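Local atomic coordinates of exopolyphosphatase (Cytophaga hutchinsonii, PDB entry 3MDQ), a protein that probably hydrolyses inorganic polyphosphate from the chain ends, releasing orthophosphate, as an enzyme of the Ppx/GppA family within the actin-like ATPase superfamily. Residues I9-N14 with S83-G88; E53-A58 with G88-V93; G43-G48 with G162-I167; I78-S83 with Y297-G302. All coordinates share one frame; numbering follows the deposited sequence. Where two conformers were deposited one is given.

Contacts 1 and 4 are buried and share one sheet: strands 5-11 and 76-81 are neighbours in it, and Ser-83 belongs to both contacts. Contact 1 is the anion-binding one, with sulfate ions held by backbone N-H, hydroxyl and amide groups, whereas contact 4 rests a leucine of helix 299-309 against two threonines. Contacts 2 and 3 are only partly buried. Contact 2, which shares Gly-88 with contact 1, lies about 20 Å from the chain's centre and packs two helices of the first domain through a selenomethionine. Contact 3, mixing a charged guanidinium with apolar packing, joins a loop of that domain to helix 163-169, and its arginine reaches Ser-83 and Ser-87 of contact 1, linking the two domains.

Contact 1: I9-N14 with S83-G88. With SO4 (sulfate ion), chain D; SO4 (sulfate ion), chain E.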
loop_
_atom_site.group_PDB
_atom_site.type_symbol
_atom_site.label_atom_id
_atom_site.label_comp_id
_atom_site.label_asym_id
_atom_site.label_seq_id
_atom_site.Cartn_x
_atom_site.Cartn_y
_atom_site.Cartn_z
ATOM N N ILE A 9 -6.958 6.611 9.952
ATOM C CA ILE A 9 -7.119 5.164 9.787
ATOM C C ILE A 9 -7.181 4.881 8.272
ATOM O O ILE A 9 -7.969 5.486 7.548
ATOM C CB ILE A 9 -8.384 4.610 10.473
ATOM C CG1 ILE A 9 -8.309 4.829 11.977
ATOM C CG2 ILE A 9 -8.594 3.110 10.102
ATOM C CD1 ILE A 9 -9.636 4.637 12.738
ATOM N N ASP A 10 -6.340 3.956 7.831
ATOM C CA ASP A 10 -6.338 3.431 6.465
ATOM C C ASP A 10 -6.926 2.049 6.562
ATOM O O ASP A 10 -6.276 1.122 7.081
ATOM C CB ASP A 10 -4.877 3.415 5.935
ATOM C CG ASP A 10 -4.697 2.695 4.630
ATOM O OD1 ASP A 10 -5.661 2.206 3.993
ATOM O OD2 ASP A 10 -3.515 2.602 4.228
HETATM N N MSE A 11 -8.122 1.882 6.005
HETATM C CA MSE A 11 -8.783 0.550 5.981
HETATM C C MSE A 11 -8.396 -0.190 4.723
HETATM O O MSE A 11 -9.176 -0.281 3.795
HETATM C CB MSE A 11 -10.298 0.679 6.045
HETATM C CG MSE A 11 -10.757 1.244 7.338
HETATM SE SE MSE A 11 -12.690 1.595 7.374
HETATM C CE MSE A 11 -13.354 -0.204 7.109
ATOM N N GLY A 12 -7.195 -0.720 4.719
ATOM C CA GLY A 12 -6.669 -1.430 3.550
ATOM C C GLY A 12 -7.264 -2.811 3.396
ATOM O O GLY A 12 -7.908 -3.344 4.284
ATOM N N THR A 13 -7.060 -3.397 2.228
ATOM C CA THR A 13 -7.646 -4.683 1.910
ATOM C C THR A 13 -7.092 -5.799 2.811
ATOM O O THR A 13 -7.827 -6.664 3.264
ATOM C CB THR A 13 -7.396 -4.997 0.403
ATOM O OG1 THR A 13 -8.035 -3.988 -0.385
ATOM C CG2 THR A 13 -7.866 -6.401 0.007
ATOM N N ASN A 14 -5.790 -5.808 3.070
ATOM C CA ASN A 14 -5.188 -6.783 3.940
ATOM C C ASN A 14 -5.006 -6.254 5.356
ATOM O O ASN A 14 -5.310 -6.941 6.335
ATOM C CB ASN A 14 -3.838 -7.233 3.384
ATOM C CG ASN A 14 -3.965 -8.072 2.157
ATOM O OD1 ASN A 14 -5.046 -8.442 1.707
ATOM N ND2 ASN A 14 -2.821 -8.348 1.556
ATOM N N SER A 83 -9.799 0.052 -1.839
ATOM C CA SER A 83 -10.253 -0.947 -2.832
ATOM C C SER A 83 -11.336 -1.934 -2.318
ATOM O O SER A 83 -12.369 -2.112 -2.962
ATOM C CB SER A 83 -9.055 -1.752 -3.312
ATOM O OG SER A 83 -9.463 -2.702 -4.280
ATOM N N ALA A 84 -11.074 -2.650 -1.240
ATOM C CA ALA A 84 -12.034 -3.660 -0.802
ATOM C C ALA A 84 -13.365 -3.016 -0.373
ATOM O O ALA A 84 -14.432 -3.573 -0.576
ATOM C CB ALA A 84 -11.485 -4.509 0.334
ATOM N N VAL A 85 -13.299 -1.833 0.204
ATOM C CA VAL A 85 -14.510 -1.135 0.646
ATOM C C VAL A 85 -15.282 -0.614 -0.558
ATOM O O VAL A 85 -16.479 -0.926 -0.761
ATOM C CB VAL A 85 -14.176 -0.003 1.612
ATOM C CG1 VAL A 85 -15.437 0.805 1.978
ATOM C CG2 VAL A 85 -13.487 -0.521 2.900
ATOM N N ARG A 86 -14.636 0.108 -1.457
ATOM C CA ARG A 86 -15.372 0.659 -2.592
ATOM C C ARG A 86 -15.905 -0.418 -3.573
ATOM O O ARG A 86 -16.923 -0.187 -4.232
ATOM C CB ARG A 86 -14.555 1.733 -3.330
ATOM C CG ARG A 86 -13.395 1.253 -4.072
ATOM C CD ARG A 86 -12.582 2.433 -4.692
ATOM N NE ARG A 86 -11.320 1.913 -5.158
ATOM C CZ ARG A 86 -10.115 2.219 -4.691
ATOM N NH1 ARG A 86 -9.941 3.140 -3.775
ATOM N NH2 ARG A 86 -9.053 1.580 -5.171
ATOM N N SER A 87 -15.214 -1.558 -3.631
ATOM C CA SER A 87 -15.508 -2.642 -4.525
ATOM C C SER A 87 -16.679 -3.507 -4.055
ATOM O O SER A 87 -17.383 -4.109 -4.870
ATOM C CB SER A 87 -14.252 -3.526 -4.624
ATOM O OG SER A 87 -14.387 -4.459 -5.660
ATOM N N GLY A 88 -16.867 -3.584 -2.738
ATOM C CA GLY A 88 -17.828 -4.494 -2.127
ATOM C C GLY A 88 -19.254 -4.037 -2.251
ATOM O O GLY A 88 -19.608 -2.872 -1.927
HETATM S S SO4 D . -5.031 -1.934 -0.461
HETATM O O1 SO4 D . -5.141 -2.409 -1.860
HETATM O O2 SO4 D . -4.516 -3.016 0.437
HETATM O O3 SO4 D . -4.108 -0.786 -0.436
HETATM O O4 SO4 D . -6.386 -1.455 -0.235
HETATM S S SO4 E . -0.197 -5.900 2.989
HETATM O O1 SO4 E . -0.520 -7.364 3.016
HETATM O O2 SO4 E . -1.067 -5.078 2.187
HETATM O O3 SO4 E . 1.149 -5.761 2.346
HETATM O O4 SO4 E . -0.140 -5.315 4.338
HETATM O O HOH W 1 -9.901 -1.141 1.259
#
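Met-11, a selenomethionine, leans onto helix 83-87, its CE 4.2 Å from Val-85 CG2; a long, flexible apolar chain suits this buried spot. The residue is the centre of an inverse gamma turn, and Met-11 O accepts from a water at 2.8 Å, which in turn accepts a weak bond from Ala-84 N. Thr-13 serves both sides. With its hydroxyl beside its own backbone N (chi1 -61°), Thr-13 OG1 donates to O4 of the chain D sulfate at 3.0 Å and takes a weak, bent bond from Ala-84 N at 3.4 Å. Thr-13 N divides its hydrogen between O2 and O4 of the same ion. The small Ala-84 lets the helix come this near, its CB 3.6 Å from Thr-13 OG1. Next, Asn-14 ND2 gives O1 of the chain E sulfate a nearly straight bond of 2.9 Å. Replacing this residue by alanine would probably cost that sulfate the amide donor, although Thr-15 and Arg-269 also bond it. The first ion is also bonded by the backbone N-H groups of Gly-140, Gly-141 and Ser-142. Backbone N-H groups, hydroxyls, an amide and an arginine converging on tetrahedral anions are consistent with a phosphate-binding cleft, as in the actin-like ATPase fold.

Contact 2: E53-A58 with G88-V93; sequences EAMDRA and GSNKQV
Met-55, a selenomethionine of helix 52-71, carries the whole contact, its end resting against both Asn-90 and Val-93. The chain bends at its last torsion (chi3 -83°), which turns CE toward the amide of Asn-90 while the selenium faces the valine. Met-55 CE lies 3.5 Å from Asn-90 ND2. Met-55 SE lies 3.8 Å from Val-93 CG1, where methionine and valine cross at about a right angle. Around this buried end Ile-50, Leu-94 and Arg-97 add further contacts, so the flexible, unbranched chain of a methionine suits a place lined by several side chains. The Asn-90 amide meets Met-55 by packing alone; its ND2 spends its hydrogen bonding on Ile-50 O, which keeps the amide from swinging. Asn-90 is the third residue of a type I turn from Gly-88 to Lys-91 and stands at the N-cap of helix 91-102 without its side chain capping it. That helix lies in the connection from strand 76-81 to its parallel neighbour 106-108, a beta-alpha-beta crossover of the first domain, and helix 52-71 packs beside it. On the loose side, Val-93 is solvent-exposed although its CG1, anti to the backbone N, points inward to the selenium.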
loop_
_atom_site.group_PDB
_atom_site.type_symbol
_atom_site.label_atom_id
_atom_site.label_comp_id
_atom_site.label_asym_id
_atom_site.label_seq_id
_atom_site.Cartn_x
_atom_site.Cartn_y
_atom_site.Cartn_z
ATOM N N GLU A 53 -17.263 -12.807 8.041
ATOM C CA GLU A 53 -16.085 -13.000 8.868
ATOM C C GLU A 53 -15.143 -11.820 8.740
ATOM O O GLU A 53 -14.560 -11.375 9.726
ATOM C CB GLU A 53 -15.386 -14.327 8.531
ATOM C CG GLU A 53 -16.248 -15.514 9.059
ATOM C CD GLU A 53 -15.932 -16.850 8.457
ATOM O OE1 GLU A 53 -14.755 -17.111 8.122
ATOM O OE2 GLU A 53 -16.881 -17.654 8.344
ATOM N N ALA A 54 -14.989 -11.313 7.514
ATOM C CA ALA A 54 -14.118 -10.175 7.247
ATOM C C ALA A 54 -14.685 -8.920 7.910
ATOM O O ALA A 54 -13.931 -8.155 8.491
ATOM C CB ALA A 54 -13.918 -9.976 5.723
HETATM N N MSE A 55 -16.007 -8.712 7.840
HETATM C CA MSE A 55 -16.617 -7.552 8.506
HETATM C C MSE A 55 -16.406 -7.622 10.003
HETATM O O MSE A 55 -16.132 -6.595 10.635
HETATM C CB MSE A 55 -18.111 -7.399 8.161
HETATM C CG MSE A 55 -18.302 -7.044 6.722
HETATM SE SE MSE A 55 -20.080 -6.400 6.255
HETATM C CE MSE A 55 -20.931 -8.169 6.055
ATOM N N ASP A 56 -16.533 -8.820 10.579
ATOM C CA ASP A 56 -16.308 -8.993 12.012
ATOM C C ASP A 56 -14.853 -8.706 12.416
ATOM O O ASP A 56 -14.597 -8.068 13.446
ATOM C CB ASP A 56 -16.730 -10.399 12.445
ATOM C CG ASP A 56 -18.226 -10.537 12.531
ATOM O OD1 ASP A 56 -18.924 -9.495 12.466
ATOM O OD2 ASP A 56 -18.711 -11.679 12.629
ATOM N N ARG A 57 -13.893 -9.144 11.603
ATOM C CA ARG A 57 -12.482 -8.799 11.849
ATOM C C ARG A 57 -12.274 -7.283 11.769
ATOM O O ARG A 57 -11.552 -6.699 12.585
ATOM C CB ARG A 57 -11.517 -9.525 10.894
ATOM C CG ARG A 57 -11.447 -11.024 11.094
ATOM C CD ARG A 57 -10.382 -11.673 10.218
ATOM N NE ARG A 57 -10.599 -11.587 8.782
ATOM C CZ ARG A 57 -11.252 -12.474 8.040
ATOM N NH1 ARG A 57 -11.808 -13.566 8.574
ATOM N NH2 ARG A 57 -11.316 -12.301 6.728
ATOM N N ALA A 58 -12.861 -6.661 10.759
ATOM C CA ALA A 58 -12.753 -5.206 10.591
ATOM C C ALA A 58 -13.280 -4.446 11.831
ATOM O O ALA A 58 -12.624 -3.527 12.326
ATOM C CB ALA A 58 -13.481 -4.701 9.285
ATOM N N GLY A 88 -16.867 -3.584 -2.738
ATOM C CA GLY A 88 -17.828 -4.494 -2.127
ATOM C C GLY A 88 -19.254 -4.037 -2.251
ATOM O O GLY A 88 -19.608 -2.872 -1.927
ATOM N N SER A 89 -20.090 -4.928 -2.792
ATOM C CA SER A 89 -21.493 -4.574 -3.007
ATOM C C SER A 89 -22.197 -4.258 -1.706
ATOM O O SER A 89 -23.114 -3.433 -1.689
ATOM C CB SER A 89 -22.247 -5.693 -3.718
ATOM O OG SER A 89 -22.203 -6.863 -2.916
ATOM N N ASN A 90 -21.716 -4.847 -0.621
ATOM C CA ASN A 90 -22.283 -4.653 0.696
ATOM C C ASN A 90 -21.464 -3.704 1.569
ATOM O O ASN A 90 -21.579 -3.722 2.772
ATOM C CB ASN A 90 -22.485 -5.989 1.407
ATOM C CG ASN A 90 -21.182 -6.807 1.618
ATOM O OD1 ASN A 90 -20.197 -6.614 0.930
ATOM N ND2 ASN A 90 -21.229 -7.751 2.544
ATOM N N LYS A 91 -20.682 -2.828 0.960
ATOM C CA LYS A 91 -19.932 -1.838 1.744
ATOM C C LYS A 91 -20.753 -1.033 2.740
ATOM O O LYS A 91 -20.276 -0.712 3.824
ATOM C CB LYS A 91 -19.183 -0.896 0.845
ATOM C CG LYS A 91 -20.010 0.087 0.073
ATOM C CD LYS A 91 -19.143 1.077 -0.786
ATOM C CE LYS A 91 -19.983 2.141 -1.511
ATOM N NZ LYS A 91 -20.960 1.582 -2.490
ATOM N N GLN A 92 -21.985 -0.681 2.407
ATOM C CA GLN A 92 -22.757 0.159 3.295
ATOM C C GLN A 92 -23.116 -0.597 4.572
ATOM O O GLN A 92 -23.331 0.032 5.598
ATOM C CB GLN A 92 -24.042 0.668 2.650
ATOM C CG GLN A 92 -24.640 1.898 3.356
ATOM C CD GLN A 92 -23.693 3.079 3.303
ATOM O OE1 GLN A 92 -23.125 3.370 2.238
ATOM N NE2 GLN A 92 -23.493 3.740 4.425
ATOM N N VAL A 93 -23.241 -1.922 4.510
ATOM C CA VAL A 93 -23.475 -2.681 5.740
ATOM C C VAL A 93 -22.303 -2.454 6.706
ATOM O O VAL A 93 -22.504 -2.177 7.897
ATOM C CB VAL A 93 -23.611 -4.204 5.446
ATOM C CG1 VAL A 93 -23.605 -5.029 6.732
ATOM C CG2 VAL A 93 -24.902 -4.479 4.607
#

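Contact 3: G43-G48 with G162-I167; sequences GGITKG and GGQRLI
Arg-165 NH2, packed over Ile-45, is gripped by a salt bridge to Glu-160 OE1, a hydrogen bond with Ser-87 OG and a weak one with Ser-83 OG, while NE is bonded to Gly-141 O. These partners fix the guanidinium's plane, and Ile-45 uses it: CG1 sits 3.6 Å above the plane, over its centre. Ile-45 CD1 adds a contact to Arg-165 NE at 3.8 Å. Two features aim these groups: the arginine runs extended from CG to NE, and Ile-45 holds CG1 anti to its own backbone N (chi1 -163°). A leucine in place of Arg-165 would probably leave Glu-160 OE1 without its charged mate and Ile-45 without the flat surface it packs on. The contact crosses between the two domains of the actin-like fold: residues 43-48 form the loop after strand 27-37 of one sheet, and helix 163-169 follows strand 153-159 of the other. Beside the arginine, Ile-45 CG2 touches Gln-164 CG at 3.8 Å, aliphatic against aliphatic. Thr-46, partly exposed, turns its methyl rather than its hydroxyl to the helix, with Thr-46 CG2 3.6 Å from Arg-165 O.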
loop_
_atom_site.group_PDB
_atom_site.type_symbol
_atom_site.label_atom_id
_atom_site.label_comp_id
_atom_site.label_asym_id
_atom_site.label_seq_id
_atom_site.Cartn_x
_atom_site.Cartn_y
_atom_site.Cartn_z
ATOM N N GLY A 43 -11.882 -14.223 0.891
ATOM C CA GLY A 43 -13.157 -14.910 0.701
ATOM C C GLY A 43 -14.198 -14.134 -0.100
ATOM O O GLY A 43 -15.295 -14.676 -0.367
ATOM N N GLY A 44 -13.906 -12.890 -0.495
ATOM C CA GLY A 44 -14.902 -12.095 -1.211
ATOM C C GLY A 44 -14.524 -11.123 -2.308
ATOM O O GLY A 44 -15.332 -10.867 -3.194
ATOM N N ILE A 45 -13.305 -10.595 -2.282
ATOM C CA ILE A 45 -12.999 -9.473 -3.121
ATOM C C ILE A 45 -13.209 -9.726 -4.596
ATOM O O ILE A 45 -13.748 -8.841 -5.257
ATOM C CB ILE A 45 -11.618 -8.871 -2.797
ATOM C CG1 ILE A 45 -11.512 -7.459 -3.401
ATOM C CG2 ILE A 45 -10.462 -9.849 -3.133
ATOM C CD1 ILE A 45 -10.287 -6.654 -2.900
ATOM N N THR A 46 -12.790 -10.887 -5.121
ATOM C CA THR A 46 -12.931 -11.099 -6.573
ATOM C C THR A 46 -14.368 -11.417 -6.974
ATOM O O THR A 46 -14.675 -11.425 -8.166
ATOM C CB THR A 46 -11.996 -12.213 -7.117
ATOM O OG1 THR A 46 -12.331 -13.443 -6.511
ATOM C CG2 THR A 46 -10.540 -11.864 -6.810
ATOM N N LYS A 47 -15.250 -11.610 -5.984
ATOM C CA LYS A 47 -16.652 -11.882 -6.249
ATOM C C LYS A 47 -17.502 -10.675 -5.907
ATOM O O LYS A 47 -18.715 -10.718 -6.069
ATOM C CB LYS A 47 -17.125 -13.118 -5.473
ATOM C CG LYS A 47 -16.439 -14.439 -5.884
ATOM C CD LYS A 47 -16.689 -14.754 -7.349
ATOM C CE LYS A 47 -16.037 -16.076 -7.797
ATOM N NZ LYS A 47 -16.404 -16.332 -9.226
ATOM N N GLY A 48 -16.864 -9.590 -5.485
ATOM C CA GLY A 48 -17.563 -8.319 -5.329
ATOM C C GLY A 48 -18.287 -8.109 -4.018
ATOM O O GLY A 48 -19.206 -7.323 -3.976
ATOM N N GLY A 162 -4.532 -5.667 -7.044
ATOM C CA GLY A 162 -3.870 -5.937 -5.796
ATOM C C GLY A 162 -3.686 -7.441 -5.562
ATOM O O GLY A 162 -4.326 -8.262 -6.183
ATOM N N GLY A 163 -2.764 -7.783 -4.674
ATOM C CA GLY A 163 -2.310 -9.173 -4.577
ATOM C C GLY A 163 -3.360 -10.165 -4.176
ATOM O O GLY A 163 -3.298 -11.294 -4.617
ATOM N N GLN A 164 -4.282 -9.775 -3.302
ATOM C CA GLN A 164 -5.369 -10.704 -2.927
ATOM C C GLN A 164 -6.218 -11.042 -4.144
ATOM O O GLN A 164 -6.622 -12.200 -4.327
ATOM C CB GLN A 164 -6.232 -10.102 -1.799
ATOM C CG GLN A 164 -7.380 -11.009 -1.317
ATOM C CD GLN A 164 -6.855 -12.174 -0.508
ATOM O OE1 GLN A 164 -6.430 -11.979 0.629
ATOM N NE2 GLN A 164 -6.820 -13.366 -1.101
ATOM N N ARG A 165 -6.499 -10.043 -4.983
ATOM C CA ARG A 165 -7.244 -10.310 -6.215
ATOM C C ARG A 165 -6.479 -11.232 -7.134
ATOM O O ARG A 165 -7.070 -12.147 -7.687
ATOM C CB ARG A 165 -7.557 -9.017 -6.970
ATOM C CG ARG A 165 -8.446 -8.049 -6.227
ATOM C CD ARG A 165 -8.754 -6.856 -7.184
ATOM N NE ARG A 165 -9.537 -5.823 -6.541
ATOM C CZ ARG A 165 -10.873 -5.755 -6.574
ATOM N NH1 ARG A 165 -11.583 -6.696 -7.181
ATOM N NH2 ARG A 165 -11.484 -4.745 -5.986
ATOM N N LEU A 166 -5.180 -11.009 -7.294
ATOM C CA LEU A 166 -4.368 -11.803 -8.213
ATOM C C LEU A 166 -4.339 -13.258 -7.786
ATOM O O LEU A 166 -4.569 -14.136 -8.635
ATOM C CB LEU A 166 -2.954 -11.272 -8.311
ATOM C CG LEU A 166 -2.812 -9.866 -8.917
ATOM C CD1 LEU A 166 -1.350 -9.466 -8.937
ATOM C CD2 LEU A 166 -3.487 -9.734 -10.300
ATOM N N ILE A 167 -4.105 -13.551 -6.496
ATOM C CA ILE A 167 -3.980 -14.937 -6.063
ATOM C C ILE A 167 -5.349 -15.640 -6.002
ATOM O O ILE A 167 -5.412 -16.874 -5.992
ATOM C CB ILE A 167 -3.228 -15.115 -4.733
ATOM C CG1 ILE A 167 -3.964 -14.490 -3.548
ATOM C CG2 ILE A 167 -1.790 -14.547 -4.860
ATOM C CD1 ILE A 167 -3.264 -14.639 -2.266
#

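Contact 4: I78-S83 with Y297-G302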
loop_
_atom_site.group_PDB
_atom_site.type_symbol
_atom_site.label_atom_id
_atom_site.label_comp_id
_atom_site.label_asym_id
_atom_site.label_seq_id
_atom_site.Cartn_x
_atom_site.Cartn_y
_atom_site.Cartn_z
ATOM N N ILE A 78 -9.949 10.801 10.736
ATOM C CA ILE A 78 -10.424 10.480 9.407
ATOM C C ILE A 78 -10.060 9.047 9.051
ATOM O O ILE A 78 -8.885 8.652 9.149
ATOM C CB ILE A 78 -9.888 11.423 8.342
ATOM C CG1 ILE A 78 -10.461 11.025 6.978
ATOM C CG2 ILE A 78 -8.377 11.449 8.360
ATOM C CD1 ILE A 78 -9.998 11.884 5.869
ATOM N N ALA A 79 -11.065 8.297 8.602
ATOM C CA ALA A 79 -10.921 6.870 8.295
ATOM C C ALA A 79 -11.283 6.698 6.831
ATOM O O ALA A 79 -12.385 7.063 6.440
ATOM C CB ALA A 79 -11.862 6.024 9.174
ATOM N N THR A 80 -10.330 6.263 6.007
ATOM C CA THR A 80 -10.574 6.139 4.593
ATOM C C THR A 80 -10.847 4.664 4.297
ATOM O O THR A 80 -10.297 3.772 4.920
ATOM C CB THR A 80 -9.387 6.618 3.745
ATOM O OG1 THR A 80 -8.224 5.848 4.086
ATOM C CG2 THR A 80 -9.106 8.123 3.956
ATOM N N GLY A 81 -11.756 4.420 3.387
ATOM C CA GLY A 81 -11.988 3.083 2.845
ATOM C C GLY A 81 -11.550 3.081 1.383
ATOM O O GLY A 81 -11.950 3.957 0.621
ATOM N N THR A 82 -10.769 2.077 0.986
ATOM C CA THR A 82 -10.189 2.038 -0.372
ATOM C C THR A 82 -10.669 0.779 -1.132
ATOM O O THR A 82 -11.878 0.531 -1.139
ATOM C CB THR A 82 -8.683 2.160 -0.309
ATOM O OG1 THR A 82 -8.125 1.167 0.585
ATOM C CG2 THR A 82 -8.313 3.625 0.134
ATOM N N SER A 83 -9.799 0.052 -1.839
ATOM C CA SER A 83 -10.253 -0.947 -2.832
ATOM C C SER A 83 -11.336 -1.934 -2.318
ATOM O O SER A 83 -12.369 -2.112 -2.962
ATOM C CB SER A 83 -9.055 -1.752 -3.312
ATOM O OG SER A 83 -9.463 -2.702 -4.280
ATOM N N TYR A 297 6.431 6.271 3.752
ATOM C CA TYR A 297 5.109 6.949 3.806
ATOM C C TYR A 297 4.239 6.479 2.670
ATOM O O TYR A 297 4.712 6.247 1.549
ATOM C CB TYR A 297 5.276 8.455 3.671
ATOM C CG TYR A 297 5.876 9.180 4.853
ATOM C CD1 TYR A 297 6.422 8.501 5.949
ATOM C CD2 TYR A 297 5.914 10.559 4.862
ATOM C CE1 TYR A 297 6.948 9.191 7.009
ATOM C CE2 TYR A 297 6.429 11.245 5.922
ATOM C CZ TYR A 297 6.958 10.551 6.986
ATOM O OH TYR A 297 7.490 11.273 8.042
ATOM N N SER A 298 2.947 6.354 2.935
ATOM C CA SER A 298 1.989 5.925 1.946
ATOM C C SER A 298 0.653 6.663 2.237
ATOM O O SER A 298 0.663 7.822 2.618
ATOM C CB SER A 298 1.864 4.405 1.916
ATOM O OG SER A 298 1.432 3.868 3.139
ATOM N N LEU A 299 -0.481 6.016 2.003
ATOM C CA LEU A 299 -1.755 6.712 2.090
ATOM C C LEU A 299 -1.992 7.470 3.392
ATOM O O LEU A 299 -2.412 8.622 3.356
ATOM C CB LEU A 299 -2.935 5.741 1.852
ATOM C CG LEU A 299 -4.335 6.324 1.986
ATOM C CD1 LEU A 299 -4.583 7.391 0.942
ATOM C CD2 LEU A 299 -5.354 5.164 1.842
ATOM N N LYS A 300 -1.748 6.834 4.534
ATOM C CA LYS A 300 -2.096 7.465 5.811
ATOM C C LYS A 300 -1.323 8.779 6.025
ATOM O O LYS A 300 -1.877 9.775 6.494
ATOM C CB LYS A 300 -1.904 6.493 6.982
ATOM C CG LYS A 300 -0.487 6.069 7.285
ATOM C CD LYS A 300 -0.380 4.785 8.152
ATOM C CE LYS A 300 1.114 4.432 8.562
ATOM N NZ LYS A 300 1.897 4.197 7.357
ATOM N N GLU A 301 -0.050 8.772 5.639
ATOM C CA GLU A 301 0.743 9.987 5.689
ATOM C C GLU A 301 0.290 11.019 4.658
ATOM O O GLU A 301 0.283 12.203 4.931
ATOM C CB GLU A 301 2.231 9.731 5.534
ATOM C CG GLU A 301 2.864 9.031 6.739
ATOM C CD GLU A 301 2.739 7.534 6.761
ATOM O OE1 GLU A 301 2.347 6.889 5.751
ATOM O OE2 GLU A 301 3.059 6.953 7.857
ATOM N N GLY A 302 -0.100 10.569 3.472
ATOM C CA GLY A 302 -0.643 11.500 2.518
ATOM C C GLY A 302 -1.899 12.181 2.971
ATOM O O GLY A 302 -2.104 13.359 2.692
#
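Leu-299 lays one methyl, CD2, against Thr-80 near the end of strand 76-81 and Thr-82 just beyond it. Leu-299 CD2 is 3.7 Å from Thr-80 OG1 and equally 3.7 Å from Thr-82 CG2, so it bridges residues two apart, whose side chains project to the same side while Gly-81 between them has none. The approaches differ: Leu-299 and Thr-80 slide past each other in opposite directions, whereas Leu-299 and Thr-82 meet tip to tip. Leucine's CG stands anti to its backbone N (chi1 177°), and chi2 of 64° turns CD1 aside and leaves CD2 anti to CA, reaching straight on to the threonines. Both threonines set OG1 between N and the carbonyl carbon, yet use it differently. Thr-80 OG1 makes a weak bond to Ile-9 O of the neighbouring strand; Thr-82 OG1 makes a weak one to a bound sulfate, while its CG2, anti to the carbonyl carbon, meets the leucine. Threonine suits both places, offering a hydroxyl and an apolar branch together. Within 297-302, the N-cap residue's backbone Ser-298 N donates to Glu-301 OE1 at 2.9 Å, approaching from the anti side, 31° out of the carboxylate plane. Glu-301 OE2 takes Lys-300 NZ at 3.0 Å on its syn lone pair, a salt bridge that would help to offset the charges of this buried pair. Helix 299-309, arriving after strand 291-295 of the second sheet, thus crosses back to pack on the first, consistent with the two-domain actin-like fold of Ppx/GppA phosphatases.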